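CT263 (Chlamydia trachomatis, PDB 4QAS) probably hydrolyses the N-glycosidic bond of a nucleoside intermediate in the futalosine pathway of menaquinone synthesis, as an MTAN-like nucleosidase. Local coordinates at residues 118-130 and 135-147. The protein carries 1 engineered substitution. Residues are numbered along the deposited sequence; the frame is centred on the assembly and turned at random. Where two conformers were deposited one is given.
Sequences PLAQLTSVRSPYR and EHLQLVDMEGFFI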
loop_
_atom_site.group_PDB
_atom_site.type_symbol
_atom_site.label_atom_id
_atom_site.label_comp_id
_atom_site.label_asym_id
_atom_site.label_seq_id
_atom_site.Cartn_x
_atom_site.Cartn_y
_atom_site.Cartn_z
ATOM N N PRO A 118 11.337 6.044 12.703
ATOM C CA PRO A 118 12.453 6.195 13.634
ATOM C C PRO A 118 13.760 6.399 12.901
ATOM O O PRO A 118 13.964 5.917 11.789
ATOM C CB PRO A 118 12.452 4.878 14.408
ATOM C CG PRO A 118 11.833 3.905 13.469
ATOM C CD PRO A 118 10.845 4.655 12.650
ATOM N N LEU A 119 14.659 7.124 13.560
ATOM C CA LEU A 119 15.895 7.572 12.937
ATOM C C LEU A 119 16.999 6.535 13.088
ATOM O O LEU A 119 17.142 5.898 14.143
ATOM C CB LEU A 119 16.329 8.888 13.579
ATOM C CG LEU A 119 15.289 10.010 13.625
ATOM C CD1 LEU A 119 15.850 11.240 14.319
ATOM C CD2 LEU A 119 14.832 10.345 12.231
ATOM N N ALA A 120 17.846 6.436 12.066
ATOM C CA ALA A 120 19.033 5.589 12.129
ATOM C C ALA A 120 20.110 6.151 11.214
ATOM O O ALA A 120 19.829 6.901 10.270
ATOM C CB ALA A 120 18.746 4.146 11.713
ATOM N N GLN A 121 21.344 5.740 11.477
ATOM C CA GLN A 121 22.486 6.035 10.619
ATOM C C GLN A 121 22.806 4.826 9.765
ATOM O O GLN A 121 22.577 3.679 10.170
ATOM C CB GLN A 121 23.714 6.377 11.450
ATOM C CG GLN A 121 23.595 7.735 12.147
ATOM C CD GLN A 121 24.816 8.094 12.981
ATOM O OE1 GLN A 121 25.436 7.229 13.600
ATOM N NE2 GLN A 121 25.164 9.380 13.001
ATOM N N LEU A 122 23.271 5.091 8.547
ATOM C CA LEU A 122 23.508 4.068 7.534
ATOM C C LEU A 122 24.963 4.154 7.100
ATOM O O LEU A 122 25.500 5.247 6.926
ATOM C CB LEU A 122 22.630 4.324 6.336
ATOM C CG LEU A 122 22.726 3.319 5.193
ATOM C CD1 LEU A 122 22.309 1.903 5.637
ATOM C CD2 LEU A 122 21.893 3.798 4.059
ATOM N N THR A 123 25.607 3.003 6.949
ATOM C CA THR A 123 26.905 2.900 6.308
ATOM C C THR A 123 26.748 2.033 5.081
ATOM O O THR A 123 26.117 0.979 5.153
ATOM C CB THR A 123 27.918 2.271 7.239
ATOM O OG1 THR A 123 28.093 3.126 8.361
ATOM C CG2 THR A 123 29.267 2.111 6.570
ATOM N N SER A 124 27.330 2.476 3.971
ATOM C CA SER A 124 27.300 1.755 2.704
ATOM C C SER A 124 28.678 1.187 2.447
ATOM O O SER A 124 29.674 1.904 2.556
ATOM C CB SER A 124 26.942 2.675 1.535
ATOM O OG SER A 124 25.649 3.231 1.693
ATOM N N VAL A 125 28.728 -0.098 2.124
ATOM C CA VAL A 125 29.985 -0.736 1.771
ATOM C C VAL A 125 29.763 -1.636 0.568
ATOM O O VAL A 125 28.681 -2.199 0.389
ATOM C CB VAL A 125 30.564 -1.535 2.950
ATOM C CG1 VAL A 125 31.042 -0.589 4.055
ATOM C CG2 VAL A 125 29.556 -2.506 3.449
ATOM N N ARG A 126 30.810 -1.786 -0.238
ATOM C CA ARG A 126 30.684 -2.511 -1.497
ATOM C C ARG A 126 30.417 -3.989 -1.249
ATOM O O ARG A 126 29.536 -4.585 -1.877
ATOM C CB ARG A 126 31.943 -2.287 -2.338
ATOM C CG ARG A 126 32.191 -0.804 -2.640
ATOM C CD ARG A 126 33.548 -0.526 -3.274
ATOM N NE ARG A 126 34.607 -0.365 -2.277
ATOM C CZ ARG A 126 35.522 -1.281 -1.971
ATOM N NH1 ARG A 126 35.549 -2.460 -2.585
ATOM N NH2 ARG A 126 36.430 -1.007 -1.050
ATOM N N SER A 127 31.123 -4.572 -0.339
ATOM C CA SER A 127 30.949 -5.967 0.025
ATOM C C SER A 127 30.058 -6.072 1.253
ATOM O O SER A 127 30.234 -5.309 2.209
ATOM C CB SER A 127 32.305 -6.591 0.347
ATOM O OG SER A 127 33.160 -6.535 -0.779
ATOM N N PRO A 128 29.096 -6.993 1.291
ATOM C CA PRO A 128 28.218 -7.067 2.461
ATOM C C PRO A 128 28.998 -7.471 3.699
ATOM O O PRO A 128 29.896 -8.321 3.647
ATOM C CB PRO A 128 27.184 -8.135 2.077
ATOM C CG PRO A 128 27.391 -8.393 0.618
ATOM C CD PRO A 128 28.816 -8.077 0.339
ATOM N N TYR A 129 28.665 -6.814 4.806
ATOM C CA TYR A 129 29.277 -7.100 6.091
ATOM C C TYR A 129 28.753 -8.427 6.611
ATOM O O TYR A 129 27.556 -8.574 6.878
ATOM C CB TYR A 129 28.944 -5.990 7.088
ATOM C CG TYR A 129 30.029 -4.963 7.270
ATOM C CD1 TYR A 129 31.137 -5.231 8.043
ATOM C CD2 TYR A 129 29.935 -3.718 6.686
ATOM C CE1 TYR A 129 32.133 -4.295 8.220
ATOM C CE2 TYR A 129 30.915 -2.774 6.851
ATOM C CZ TYR A 129 32.015 -3.064 7.619
ATOM O OH TYR A 129 32.992 -2.108 7.779
ATOM N N ARG A 130 29.654 -9.385 6.747
ATOM C CA ARG A 130 29.438 -10.576 7.552
ATOM C C ARG A 130 30.424 -10.604 8.710
ATOM O O ARG A 130 30.690 -11.659 9.278
ATOM C CB ARG A 130 29.545 -11.822 6.676
ATOM C CG ARG A 130 28.521 -11.855 5.560
ATOM C CD ARG A 130 28.619 -13.121 4.739
ATOM N NE ARG A 130 27.607 -13.161 3.687
ATOM C CZ ARG A 130 27.490 -14.141 2.796
ATOM N NH1 ARG A 130 28.328 -15.169 2.820
ATOM N NH2 ARG A 130 26.534 -14.091 1.876
ATOM N N GLU A 135 30.738 -1.701 17.216
ATOM C CA GLU A 135 30.295 -0.714 18.191
ATOM C C GLU A 135 29.766 0.547 17.519
ATOM O O GLU A 135 28.858 1.194 18.053
ATOM C CB GLU A 135 31.454 -0.373 19.133
ATOM N N HIS A 136 30.294 0.898 16.346
ATOM C CA HIS A 136 30.045 2.199 15.736
ATOM C C HIS A 136 29.173 2.134 14.488
ATOM O O HIS A 136 29.003 3.157 13.817
ATOM C CB HIS A 136 31.374 2.890 15.412
ATOM N N LEU A 137 28.607 0.977 14.158
ATOM C CA LEU A 137 27.731 0.852 13.004
ATOM C C LEU A 137 26.312 0.557 13.467
ATOM O O LEU A 137 26.090 -0.039 14.529
ATOM C CB LEU A 137 28.199 -0.260 12.057
ATOM C CG LEU A 137 29.614 -0.128 11.481
ATOM C CD1 LEU A 137 29.896 -1.265 10.498
ATOM C CD2 LEU A 137 29.822 1.224 10.804
ATOM N N GLN A 138 25.352 1.014 12.665
ATOM C CA GLN A 138 23.954 0.734 12.919
ATOM C C GLN A 138 23.456 -0.115 11.758
ATOM O O GLN A 138 23.568 -1.345 11.781
ATOM C CB GLN A 138 23.143 2.032 13.127
ATOM C CG GLN A 138 23.465 2.715 14.463
ATOM C CD GLN A 138 22.750 4.047 14.712
ATOM O OE1 GLN A 138 21.795 4.415 14.032
ATOM N NE2 GLN A 138 23.220 4.769 15.718
ATOM N N LEU A 139 22.867 0.502 10.747
ATOM C CA LEU A 139 22.438 -0.188 9.549
ATOM C C LEU A 139 23.520 -0.138 8.475
ATOM O O LEU A 139 24.262 0.843 8.368
ATOM C CB LEU A 139 21.149 0.447 9.017
ATOM C CG LEU A 139 19.962 0.372 9.974
ATOM C CD1 LEU A 139 18.790 1.147 9.370
ATOM C CD2 LEU A 139 19.582 -1.098 10.181
ATOM N N VAL A 140 23.591 -1.190 7.673
ATOM C CA VAL A 140 24.632 -1.330 6.665
ATOM C C VAL A 140 23.994 -1.807 5.374
ATOM O O VAL A 140 23.295 -2.824 5.362
ATOM C CB VAL A 140 25.720 -2.325 7.094
ATOM C CG1 VAL A 140 26.792 -2.406 6.003
ATOM C CG2 VAL A 140 26.309 -1.925 8.427
ATOM N N ASP A 141 24.240 -1.105 4.276
ATOM C CA ASP A 141 23.704 -1.496 2.980
ATOM C C ASP A 141 24.851 -1.414 1.978
ATOM O O ASP A 141 26.029 -1.310 2.328
ATOM C CB ASP A 141 22.494 -0.652 2.555
ATOM C CG ASP A 141 22.881 0.747 2.071
ATOM O OD1 ASP A 141 24.012 1.215 2.350
ATOM O OD2 ASP A 141 22.034 1.406 1.390
ATOM N N MET A 142 24.508 -1.404 0.695
ATOM C CA MET A 142 25.489 -1.221 -0.364
ATOM C C MET A 142 25.329 0.079 -1.142
ATOM O O MET A 142 26.332 0.717 -1.460
ATOM C CB MET A 142 25.420 -2.403 -1.339
ATOM C CG MET A 142 25.796 -3.737 -0.689
ATOM S SD MET A 142 25.610 -5.182 -1.757
ATOM C CE MET A 142 26.485 -4.623 -3.223
ATOM N N GLU A 143 24.102 0.482 -1.484
ATOM C CA GLU A 143 23.890 1.520 -2.485
ATOM C C GLU A 143 23.503 2.888 -1.940
ATOM O O GLU A 143 23.474 3.842 -2.716
ATOM C CB GLU A 143 22.797 1.073 -3.479
ATOM C CG GLU A 143 23.130 -0.180 -4.255
ATOM C CD GLU A 143 24.340 -0.022 -5.155
ATOM O OE1 GLU A 143 24.753 1.126 -5.415
ATOM O OE2 GLU A 143 24.900 -1.053 -5.594
ATOM N N GLY A 144 23.223 3.022 -0.651
ATOM C CA GLY A 144 22.666 4.267 -0.148
ATOM C C GLY A 144 23.542 5.481 -0.383
ATOM O O GLY A 144 23.066 6.523 -0.836
ATOM N N PHE A 145 24.836 5.383 -0.074
ATOM C CA PHE A 145 25.666 6.565 -0.255
ATOM C C PHE A 145 25.739 6.957 -1.729
ATOM O O PHE A 145 25.612 8.128 -2.079
ATOM C CB PHE A 145 27.077 6.403 0.294
ATOM C CG PHE A 145 27.857 7.673 0.171
ATOM C CD1 PHE A 145 28.538 7.964 -0.990
ATOM C CD2 PHE A 145 27.849 8.622 1.183
ATOM C CE1 PHE A 145 29.192 9.139 -1.137
ATOM C CE2 PHE A 145 28.525 9.794 1.063
ATOM C CZ PHE A 145 29.214 10.068 -0.109
ATOM N N PHE A 146 25.964 5.967 -2.609
ATOM C CA PHE A 146 25.994 6.223 -4.039
ATOM C C PHE A 146 24.764 6.999 -4.487
ATOM O O PHE A 146 24.878 7.979 -5.223
ATOM C CB PHE A 146 26.095 4.884 -4.776
ATOM C CG PHE A 146 25.895 4.990 -6.260
ATOM C CD1 PHE A 146 26.801 5.690 -7.019
ATOM C CD2 PHE A 146 24.802 4.403 -6.891
ATOM C CE1 PHE A 146 26.661 5.818 -8.387
ATOM C CE2 PHE A 146 24.648 4.527 -8.274
ATOM C CZ PHE A 146 25.584 5.240 -9.016
ATOM N N ILE A 147 23.584 6.592 -4.014
ATOM C CA ILE A 147 22.354 7.236 -4.457
ATOM C C ILE A 147 22.281 8.660 -3.923
ATOM O O ILE A 147 21.921 9.584 -4.649
ATOM C CB ILE A 147 21.139 6.400 -4.023
ATOM C CG1 ILE A 147 21.165 5.041 -4.732
ATOM C CG2 ILE A 147 19.843 7.150 -4.336
ATOM C CD1 ILE A 147 20.231 4.005 -4.135
HETATM O O HOH W 1 26.424 4.548 12.516
#
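Ser124 OG is gripped from two sides: it donates to Asp141 OD1 at 2.7 Å, meeting the syn lone pair of the carboxylate, and accepts from Phe145 N at 2.9 Å. With OG beside its own backbone N (chi1 -62°), the hydroxyl sits between the carboxylate and the first turn of helix 144-153. The other carboxylate oxygen, Asp141 OD2, takes a weak capping bond from Gly144 N and a salt bridge from Lys162 on strand 158-167. The Leu122 side chain crosses that of Asp141 at about a right angle, its CD2 lying 3.6 Å from Asp141 OD2.

Behind these side chains the two strands run parallel. Thr123 pairs with Val140 and is bonded to the residues before and after it, giving its N to Leu139 O and taking Asp141 N on its own O; Val125 N then reaches Asp141 O. At the other end Leu139 N donates to Gln121 O, and the extended side chain of Gln138 reaches across to strand 119-124, where OE1 accepts from Gln121 N at 2.9 Å, almost straight at hydrogen but from above the amide plane.

On the sheet face of Thr123 and Val140, the Tyr129 ring stands beside Val140 and Leu137. Leu137 CD1 lies over one ring face, 4.3 Å from the centroid in a CH-pi contact, while Val140 CG1 meets the edge at CD2 (3.5 Å).

Strand 139-141 also pairs antiparallel with strand 71-80, and Asp141 precedes the Met142-Glu143 turn into helix 144-153: a capped strand-turn-helix of the nucleoside phosphorylase/nucleosidase fold, probably matching the Met-Glu pair that binds ribose in MTAN relatives.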